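Local coordinates for protein Adp-ribosyltransferase (Staphylococcus aureus, PDB 1OJQ) that probably transfers ADP-ribose from NAD to Rho-family GTPases of the host, as a C3-like staphylococcal exoenzyme, at residues E11-G16 with A164-S169; S26-M31 with V65-S70; L141-A146 with P151-L156; T7-A12 with G177-L182. One frame throughout, in Å; residues are numbered along the deposited sequence. Where two conformers were deposited one is given.

Contact 1. Residues E11-G16 with A164-S169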
# COMPACT_ATOMS: atom_id res chain seq x y z
N GLU A 11 0.69 -4.68 19.44
CA GLU A 11 2.08 -4.78 19.01
C GLU A 11 2.39 -3.97 17.77
O GLU A 11 3.49 -3.42 17.63
CB GLU A 11 2.48 -6.25 18.74
CG GLU A 11 2.44 -7.13 19.99
CD GLU A 11 3.55 -6.84 20.98
OE1 GLU A 11 3.51 -7.39 22.11
OE2 GLU A 11 4.50 -6.08 20.69
N ALA A 12 1.46 -3.90 16.81
CA ALA A 12 1.72 -3.04 15.65
C ALA A 12 1.89 -1.58 16.07
O ALA A 12 2.78 -0.90 15.57
CB ALA A 12 0.60 -3.20 14.63
N THR A 13 1.03 -1.09 16.99
CA THR A 13 1.15 0.28 17.48
C THR A 13 2.50 0.51 18.13
O THR A 13 3.16 1.54 17.94
CB THR A 13 0.03 0.60 18.49
OG1 THR A 13 -1.21 0.78 17.77
CG2 THR A 13 0.32 1.91 19.22
N LYS A 14 2.96 -0.45 18.94
CA LYS A 14 4.25 -0.29 19.62
C LYS A 14 5.37 -0.13 18.62
O LYS A 14 6.25 0.74 18.66
CB LYS A 14 4.45 -1.51 20.53
CG LYS A 14 5.73 -1.46 21.35
CD LYS A 14 5.79 -2.69 22.25
CE LYS A 14 7.22 -2.92 22.74
NZ LYS A 14 7.37 -4.37 23.12
N TRP A 15 5.37 -1.03 17.63
CA TRP A 15 6.39 -1.02 16.57
C TRP A 15 6.28 0.27 15.77
O TRP A 15 7.27 0.97 15.58
CB TRP A 15 6.26 -2.23 15.66
CG TRP A 15 7.33 -2.43 14.63
CD1 TRP A 15 8.51 -3.11 14.79
CD2 TRP A 15 7.34 -1.97 13.27
NE1 TRP A 15 9.25 -3.09 13.63
CE2 TRP A 15 8.54 -2.40 12.68
CE3 TRP A 15 6.43 -1.24 12.50
CZ2 TRP A 15 8.86 -2.12 11.35
CZ3 TRP A 15 6.72 -0.94 11.19
CH2 TRP A 15 7.93 -1.39 10.65
N GLY A 16 5.06 0.57 15.31
CA GLY A 16 4.87 1.80 14.56
C GLY A 16 5.30 3.05 15.29
O GLY A 16 5.92 3.91 14.65
N ALA A 164 9.71 4.73 5.09
CA ALA A 164 8.30 4.42 5.39
C ALA A 164 7.81 5.26 6.56
O ALA A 164 8.57 5.44 7.52
CB ALA A 164 8.15 2.94 5.71
N ALA A 165 6.61 5.79 6.50
CA ALA A 165 6.07 6.57 7.62
C ALA A 165 4.95 5.80 8.31
O ALA A 165 4.00 5.39 7.65
CB ALA A 165 5.48 7.91 7.19
N TYR A 166 5.07 5.62 9.62
CA TYR A 166 3.91 5.06 10.32
C TYR A 166 3.04 6.23 10.78
O TYR A 166 3.59 7.08 11.47
CB TYR A 166 4.31 4.24 11.53
CG TYR A 166 3.17 3.72 12.39
CD1 TYR A 166 2.43 2.60 12.01
CD2 TYR A 166 2.82 4.34 13.59
CE1 TYR A 166 1.40 2.14 12.82
CE2 TYR A 166 1.80 3.88 14.40
CZ TYR A 166 1.08 2.76 14.00
OH TYR A 166 0.05 2.28 14.78
N ILE A 167 1.77 6.20 10.38
CA ILE A 167 1.00 7.40 10.63
C ILE A 167 -0.24 7.18 11.49
O ILE A 167 -1.11 8.06 11.50
CB ILE A 167 0.61 8.04 9.28
CG1 ILE A 167 -0.39 7.22 8.46
CG2 ILE A 167 1.87 8.34 8.46
CD1 ILE A 167 -0.84 7.95 7.20
N ASP A 168 -0.35 6.07 12.21
CA ASP A 168 -1.57 5.86 12.98
C ASP A 168 -1.46 6.50 14.36
O ASP A 168 -1.30 5.82 15.37
CB ASP A 168 -1.89 4.36 13.10
CG ASP A 168 -3.34 4.12 13.45
OD1 ASP A 168 -4.11 5.10 13.54
OD2 ASP A 168 -3.74 2.95 13.63
N SER A 169 -1.58 7.82 14.36
CA SER A 169 -1.67 8.68 15.54
C SER A 169 -2.73 9.72 15.26
O SER A 169 -2.99 10.05 14.09
CB SER A 169 -0.30 9.28 15.85
OG SER A 169 -0.29 9.97 17.08
O HOH W 1 -1.95 3.29 16.83
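Gly16 sits flat against the ring of Tyr166, its CA atom 3.4 Å from the ring centroid and only 14° off the ring normal, a CH-pi contact in which the helix contributes only backbone. Because Gly16 carries no side chain, helix 9-23 can come this close to strand 165-166. The carbonyl end of the glycine reaches over the same ring, with C of Gly16 3.3 Å from CD2 of Tyr166. Tyr166 gets there with CG anti to its backbone N (chi1 175°) and the ring turned by a chi2 of 79°, which presents the face, not the rim, to the helix. On the other side of the ring lies the backbone N of Asp168, offset toward the rim, so the ring is held between a helix and its own chain as that turns away from the strand at an inverse gamma turn.

One helical turn before Gly16, Thr13 meets the phenol end of Tyr166: CA of Thr13 is 3.5 Å from OH. The two hydroxyls do not bond directly. A water joins them, 2.8 Å from OG1 of Thr13 and 3.0 Å from OH of Tyr166, and it donates to the backbone O of Asp168 at 3.0 Å. OG1 of Thr13 also hydrogen-bonds to OE1 of Gln179. Ile20 and Asn17 of the same helix, with Val181 of the neighbouring strand, add to the cover around Tyr166. The chemistry is thus split along one residue: packing of the ring on the backbone of a glycine, and at the phenol hydroxyl a water-linked network that ties the first helix to the chain leaving strand 165-166.

Contact 2. Residues S26-M31 with V65-S70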
# COMPACT_ATOMS: atom_id res chain seq x y z
N SER A 26 7.87 17.64 12.54
CA SER A 26 7.54 19.05 12.74
C SER A 26 6.05 19.31 12.56
O SER A 26 5.31 18.42 12.14
CB SER A 26 8.31 19.90 11.71
OG SER A 26 7.71 19.65 10.43
N SER A 27 5.58 20.52 12.85
CA SER A 27 4.17 20.82 12.64
C SER A 27 3.80 20.66 11.17
O SER A 27 2.69 20.21 10.84
CB SER A 27 3.86 22.25 13.10
OG SER A 27 4.14 22.39 14.48
N LYS A 28 4.73 21.03 10.27
CA LYS A 28 4.42 20.89 8.85
C LYS A 28 4.30 19.43 8.41
O LYS A 28 3.44 19.12 7.58
CB LYS A 28 5.53 21.57 8.04
CG LYS A 28 5.06 22.86 7.37
CD LYS A 28 4.68 22.55 5.92
CE LYS A 28 3.89 23.71 5.33
NZ LYS A 28 2.97 23.26 4.26
N ASP A 29 5.16 18.58 8.97
CA ASP A 29 5.10 17.14 8.74
C ASP A 29 3.71 16.63 9.09
O ASP A 29 3.04 15.90 8.37
CB ASP A 29 6.14 16.40 9.56
CG ASP A 29 7.57 16.56 9.09
OD1 ASP A 29 7.78 16.61 7.86
OD2 ASP A 29 8.48 16.63 9.95
N LYS A 30 3.26 17.05 10.28
CA LYS A 30 1.94 16.55 10.73
C LYS A 30 0.82 16.96 9.79
O LYS A 30 -0.05 16.16 9.46
CB LYS A 30 1.69 17.11 12.13
CG LYS A 30 2.66 16.52 13.16
CD LYS A 30 2.05 16.73 14.54
CE LYS A 30 2.90 17.70 15.35
NZ LYS A 30 2.21 18.00 16.65
N MET A 31 0.86 18.22 9.37
CA MET A 31 -0.14 18.78 8.49
C MET A 31 -0.17 18.08 7.13
O MET A 31 -1.23 17.81 6.57
CB MET A 31 0.12 20.27 8.27
CG MET A 31 -0.73 21.00 7.26
SD MET A 31 -0.00 22.63 6.91
CE MET A 31 0.19 22.54 5.13
N VAL A 65 4.07 17.81 -2.69
CA VAL A 65 4.88 16.62 -2.98
C VAL A 65 6.27 16.74 -2.38
O VAL A 65 6.71 15.77 -1.74
CB VAL A 65 4.97 16.36 -4.50
CG1 VAL A 65 6.05 15.34 -4.80
CG2 VAL A 65 3.58 15.93 -4.98
N ARG A 66 6.97 17.86 -2.54
CA ARG A 66 8.28 17.96 -1.86
C ARG A 66 8.14 17.74 -0.36
O ARG A 66 8.95 17.07 0.29
CB ARG A 66 8.90 19.33 -2.14
CG ARG A 66 9.56 19.36 -3.54
CD ARG A 66 10.25 20.69 -3.78
NE ARG A 66 9.33 21.82 -3.92
CZ ARG A 66 8.82 22.18 -5.09
NH1 ARG A 66 9.13 21.51 -6.19
NH2 ARG A 66 7.99 23.22 -5.14
N GLN A 67 7.08 18.33 0.21
CA GLN A 67 6.84 18.19 1.64
C GLN A 67 6.61 16.73 2.01
O GLN A 67 7.29 16.26 2.93
CB GLN A 67 5.64 19.06 2.07
CG GLN A 67 5.23 18.88 3.52
CD GLN A 67 6.28 19.16 4.55
OE1 GLN A 67 6.70 18.28 5.32
NE2 GLN A 67 6.75 20.39 4.64
N LEU A 68 5.67 16.04 1.35
CA LEU A 68 5.35 14.66 1.80
C LEU A 68 6.54 13.74 1.56
O LEU A 68 6.79 12.83 2.35
CB LEU A 68 4.09 14.14 1.11
CG LEU A 68 3.39 12.93 1.74
CD1 LEU A 68 3.06 13.14 3.22
CD2 LEU A 68 2.11 12.57 1.00
N ASP A 69 7.29 13.97 0.48
CA ASP A 69 8.49 13.19 0.23
C ASP A 69 9.45 13.35 1.39
O ASP A 69 10.03 12.37 1.85
CB ASP A 69 9.20 13.64 -1.04
CG ASP A 69 8.53 13.27 -2.35
OD1 ASP A 69 7.50 12.55 -2.39
OD2 ASP A 69 9.09 13.72 -3.37
N SER A 70 9.62 14.60 1.83
CA SER A 70 10.53 14.86 2.94
C SER A 70 10.04 14.21 4.23
O SER A 70 10.81 13.54 4.94
CB SER A 70 10.70 16.38 3.10
OG SER A 70 11.29 16.64 4.36
O HOH W 2 9.79 18.13 6.56
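Helix 27-38, near its start, faces the middle of helix 59-73; the nearest CA atoms are those of Asp29 and Leu68, 7.4 Å apart. Contact passes through side chains, not backbone, and chiefly through Gln67, which points at the other helix. A chi1 of 174° carries Gln67 out from its helix before the chain bends at chi2, bringing the terminal amide between Lys28 and Asp29. The aliphatic part of Lys28, itself bent at chi2, lies obliquely across this amide, with CD of Lys28 as the touching atom. The Asp29 carboxylate stands steeply to the amide, their planes 71° apart.

Asp29 belongs to a capping box at the start of helix 27-38. The backbone N of Ser26 donates to OD2 of Asp29 at 2.8 Å and nearly straight, while N of Asp29 donates back to OG of Ser26 at 3.1 Å. OD2 also forms a salt bridge to Lys74, just beyond helix 59-73. The other oxygen serves that helix as well: OD1 of Asp29 hydrogen-bonds to Thr71 and accepts at 2.8 Å from a water, which reaches OG of Ser70 at 3.1 Å. Helix 59-73 falls in a predicted coiled-coil region.

Contact 3. Residues L141-A146 with P151-L156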
# COMPACT_ATOMS: atom_id res chain seq x y z
N LEU A 141 -0.19 -2.12 8.66
CA LEU A 141 0.53 -3.20 9.33
C LEU A 141 -0.34 -4.39 9.68
O LEU A 141 0.12 -5.53 9.72
CB LEU A 141 1.16 -2.73 10.65
CG LEU A 141 2.48 -1.97 10.59
CD1 LEU A 141 2.84 -1.50 12.01
CD2 LEU A 141 3.61 -2.81 9.99
N VAL A 142 -1.61 -4.14 9.98
CA VAL A 142 -2.58 -5.19 10.31
C VAL A 142 -3.65 -5.24 9.23
O VAL A 142 -4.40 -4.28 9.02
CB VAL A 142 -3.23 -4.98 11.68
CG1 VAL A 142 -4.21 -6.10 12.02
CG2 VAL A 142 -2.14 -4.90 12.75
N SER A 143 -3.70 -6.36 8.51
CA SER A 143 -4.58 -6.41 7.35
C SER A 143 -6.03 -6.22 7.78
O SER A 143 -6.47 -6.94 8.68
CB SER A 143 -4.43 -7.76 6.63
OG SER A 143 -5.32 -7.79 5.52
N GLY A 144 -6.76 -5.29 7.18
CA GLY A 144 -8.16 -5.04 7.46
C GLY A 144 -8.47 -4.26 8.71
O GLY A 144 -9.61 -4.11 9.17
N ALA A 145 -7.44 -3.70 9.35
CA ALA A 145 -7.68 -2.91 10.55
C ALA A 145 -8.58 -1.72 10.24
O ALA A 145 -8.23 -0.89 9.40
CB ALA A 145 -6.35 -2.43 11.14
N ALA A 146 -9.72 -1.66 10.93
CA ALA A 146 -10.63 -0.53 10.79
C ALA A 146 -11.22 -0.45 9.38
O ALA A 146 -11.82 0.59 9.06
CB ALA A 146 -9.91 0.76 11.15
N PRO A 151 -11.88 -7.99 -1.80
CA PRO A 151 -11.53 -9.24 -2.49
C PRO A 151 -10.04 -9.55 -2.56
O PRO A 151 -9.64 -10.70 -2.57
CB PRO A 151 -12.01 -9.01 -3.93
CG PRO A 151 -13.07 -7.96 -3.80
CD PRO A 151 -12.55 -7.05 -2.71
N ILE A 152 -9.21 -8.52 -2.63
CA ILE A 152 -7.77 -8.70 -2.84
C ILE A 152 -6.98 -8.15 -1.66
O ILE A 152 -7.25 -7.07 -1.15
CB ILE A 152 -7.34 -8.01 -4.14
CG1 ILE A 152 -7.94 -8.71 -5.38
CG2 ILE A 152 -5.85 -7.87 -4.30
CD1 ILE A 152 -7.72 -7.88 -6.62
N GLU A 153 -5.98 -8.92 -1.24
CA GLU A 153 -5.00 -8.43 -0.27
C GLU A 153 -3.62 -8.41 -0.92
O GLU A 153 -3.09 -9.48 -1.29
CB GLU A 153 -4.98 -9.33 0.95
CG GLU A 153 -3.96 -8.93 2.01
CD GLU A 153 -3.85 -10.02 3.07
OE1 GLU A 153 -2.97 -10.89 2.90
OE2 GLU A 153 -4.63 -10.01 4.05
N LEU A 154 -3.08 -7.22 -1.10
CA LEU A 154 -1.70 -7.03 -1.56
C LEU A 154 -0.81 -7.08 -0.32
O LEU A 154 -0.91 -6.21 0.55
CB LEU A 154 -1.58 -5.72 -2.33
CG LEU A 154 -0.23 -5.36 -2.92
CD1 LEU A 154 0.32 -6.42 -3.87
CD2 LEU A 154 -0.33 -4.01 -3.64
N LYS A 155 0.02 -8.11 -0.24
CA LYS A 155 0.89 -8.39 0.90
C LYS A 155 2.32 -8.08 0.52
O LYS A 155 2.95 -8.75 -0.31
CB LYS A 155 0.64 -9.84 1.31
CG LYS A 155 1.61 -10.43 2.31
CD LYS A 155 1.23 -11.86 2.70
CE LYS A 155 2.26 -12.46 3.64
NZ LYS A 155 1.98 -13.91 3.91
N LEU A 156 2.85 -7.00 1.08
CA LEU A 156 4.11 -6.44 0.62
C LEU A 156 5.24 -6.56 1.62
O LEU A 156 5.13 -6.01 2.72
CB LEU A 156 3.93 -4.95 0.30
CG LEU A 156 2.92 -4.61 -0.80
CD1 LEU A 156 2.84 -3.08 -0.96
CD2 LEU A 156 3.27 -5.30 -2.10
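Ser143 and Glu153 make this contact between them, burying nearly equal areas and meeting through one hydrogen bond: OG of Ser143 donates to OE2 of Glu153 at 2.8 Å. The donor reaches the oxygen on its anti side, 34° out of the carboxylate plane. Each side chain points toward the other segment. A chi1 of 179° puts OG beside the serine's carbonyl carbon, facing the strand, and Glu153 stretches out from strand 152-158 with its chain extended, which lets the pair bridge a CA-CA separation of 7.9 Å.

The serine lies at the first corner of a type II beta turn running from Val142 to Ala145, with Gly144 at the second corner; the turn is closed by the bond from N of Ala145 to O of Val142, 3.1 Å long. It follows strand 137-140, whose last residue, Gln140, binds NAD in a structure of this protein, although no NAD is bound to this chain. Tyr84 of strand 81-87 touches both Ser143 and Glu153.

OE2 of the buried Glu153 has a second partner in Lys202, a salt bridge. Hydroxyl and ammonium thus converge on a single carboxylate oxygen, which would be expected to favour the charged form of this glutamate.

Contact 4. Residues T7-A12 with G177-L182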
# COMPACT_ATOMS: atom_id res chain seq x y z
N THR A 7 -0.38 -9.22 13.69
CA THR A 7 -1.81 -9.49 13.77
C THR A 7 -2.44 -8.83 15.00
O THR A 7 -3.66 -8.70 15.09
CB THR A 7 -2.13 -11.00 13.81
OG1 THR A 7 -1.47 -11.61 14.93
CG2 THR A 7 -1.61 -11.67 12.55
N ASP A 8 -1.60 -8.44 15.93
CA ASP A 8 -2.04 -7.83 17.20
C ASP A 8 -1.94 -6.31 17.13
O ASP A 8 -0.81 -5.82 16.95
CB ASP A 8 -1.17 -8.34 18.34
CG ASP A 8 -1.60 -7.74 19.67
OD1 ASP A 8 -2.49 -8.34 20.31
OD2 ASP A 8 -1.04 -6.69 20.04
N LEU A 9 -3.07 -5.63 17.25
CA LEU A 9 -3.11 -4.17 17.16
C LEU A 9 -2.15 -3.50 18.14
O LEU A 9 -1.50 -2.50 17.81
CB LEU A 9 -4.54 -3.71 17.43
CG LEU A 9 -5.53 -4.00 16.30
CD1 LEU A 9 -6.94 -3.61 16.73
CD2 LEU A 9 -5.12 -3.30 15.02
N VAL A 10 -2.06 -4.04 19.34
CA VAL A 10 -1.20 -3.43 20.36
C VAL A 10 0.26 -3.53 19.97
O VAL A 10 1.01 -2.55 20.11
CB VAL A 10 -1.47 -4.07 21.73
CG1 VAL A 10 -0.41 -3.65 22.74
CG2 VAL A 10 -2.86 -3.71 22.22
N GLU A 11 0.69 -4.68 19.44
CA GLU A 11 2.08 -4.78 19.01
C GLU A 11 2.39 -3.97 17.77
O GLU A 11 3.49 -3.42 17.63
CB GLU A 11 2.48 -6.25 18.74
CG GLU A 11 2.44 -7.13 19.99
CD GLU A 11 3.55 -6.84 20.98
OE1 GLU A 11 3.51 -7.39 22.11
OE2 GLU A 11 4.50 -6.08 20.69
N ALA A 12 1.46 -3.90 16.81
CA ALA A 12 1.72 -3.04 15.65
C ALA A 12 1.89 -1.58 16.07
O ALA A 12 2.78 -0.90 15.57
CB ALA A 12 0.60 -3.20 14.63
N GLY A 177 -6.79 4.14 13.42
CA GLY A 177 -7.12 2.75 13.67
C GLY A 177 -6.80 1.84 12.51
O GLY A 177 -6.89 0.63 12.67
N GLN A 178 -6.39 2.40 11.37
CA GLN A 178 -6.04 1.59 10.22
C GLN A 178 -4.61 1.05 10.28
O GLN A 178 -4.23 0.32 9.36
CB GLN A 178 -6.20 2.40 8.92
CG GLN A 178 -7.63 2.84 8.64
CD GLN A 178 -7.69 3.63 7.34
OE1 GLN A 178 -6.62 4.05 6.86
NE2 GLN A 178 -8.88 3.82 6.80
N GLN A 179 -3.84 1.42 11.31
CA GLN A 179 -2.45 0.98 11.38
C GLN A 179 -1.70 1.36 10.11
O GLN A 179 -0.91 0.57 9.59
CB GLN A 179 -2.41 -0.53 11.63
CG GLN A 179 -2.92 -0.90 13.02
CD GLN A 179 -2.02 -0.42 14.15
OE1 GLN A 179 -2.50 -0.38 15.30
NE2 GLN A 179 -0.77 -0.08 13.92
N GLU A 180 -1.95 2.56 9.59
CA GLU A 180 -1.44 2.92 8.28
C GLU A 180 0.05 3.18 8.25
O GLU A 180 0.64 3.86 9.08
CB GLU A 180 -2.19 4.16 7.72
CG GLU A 180 -1.71 4.46 6.28
CD GLU A 180 -2.58 5.44 5.54
OE1 GLU A 180 -3.66 5.82 6.04
OE2 GLU A 180 -2.18 5.84 4.41
N VAL A 181 0.68 2.62 7.22
CA VAL A 181 2.07 2.93 6.86
C VAL A 181 2.05 3.61 5.50
O VAL A 181 1.45 3.03 4.57
CB VAL A 181 2.94 1.66 6.83
CG1 VAL A 181 4.30 1.91 6.21
CG2 VAL A 181 3.05 1.14 8.27
N LEU A 182 2.63 4.78 5.36
CA LEU A 182 2.65 5.50 4.08
C LEU A 182 3.99 5.28 3.39
O LEU A 182 5.01 5.56 4.01
CB LEU A 182 2.37 6.97 4.37
CG LEU A 182 2.04 7.85 3.17
CD1 LEU A 182 0.79 7.34 2.46
CD2 LEU A 182 1.91 9.30 3.62
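This is a buried contact of side chain against helix, where the residue just ahead of strand 180-183 is laid on the first turn of helix 9-23. Gln179 carries nearly all of it on the strand side. CG of Gln179 rests 3.8 Å from CD2 of Leu9, the two side chains crossing at a slant, and beyond it the amide spreads over the helix, with NE2 of Gln179 3.5 Å from CB of Ala12. A bend at chi2 (-68°) lays the amide there. OE1 of Gln179 comes within 3.4 Å of O of Leu9, a meeting of two acceptors; the hydroxyl of Thr13, which bonds to OE1 and has a weak bond to the Leu9 carbonyl, probably eases it.

Gln178 and Glu180 on either side form the Gln-X-Glu signature of C3-like exoenzymes, at the end of the loop known in this family as the ADP-ribosylating toxin turn-turn loop, and Glu180 binds NAD in a structure of this protein, though none is bound to this chain. Gln179, the middle residue, has left-handed backbone angles (54/41) and turns its side chain to the helix while Gln178 points away from it. Asp168 steadies the same bend, its carboxylate accepting from the backbone N of Gln179 and of Gly177. In one of its two conformers Asp8 is the N-cap, its OD2 taking the backbone N-H of Glu11 at 2.7 Å.

Contacts 1 and 4 are buried and form one neighbourhood: both use helix 9-23, and their strands, 165-166 and 180-183, are neighbours in the three-stranded sheet. Contact 3, partly buried, adjoins this group, since Leu141 N hydrogen-bonds to Gln179 O and the Leu141 side chain packs on Ala12 and Trp15, but its second segment belongs to the five-stranded sheet. Contact 2, also partly buried and farthest from the chain centre, joins two helices and touches contact 4 through Leu68 and Leu182. Ring-on-glycine and amide-on-alkyl packing mark the buried pair, a direct hydroxyl-carboxylate bond contact 3, and a carboxylate gripped by lysine, hydroxyl and water contact 2; contacts 1 and 2 both use a bridging water.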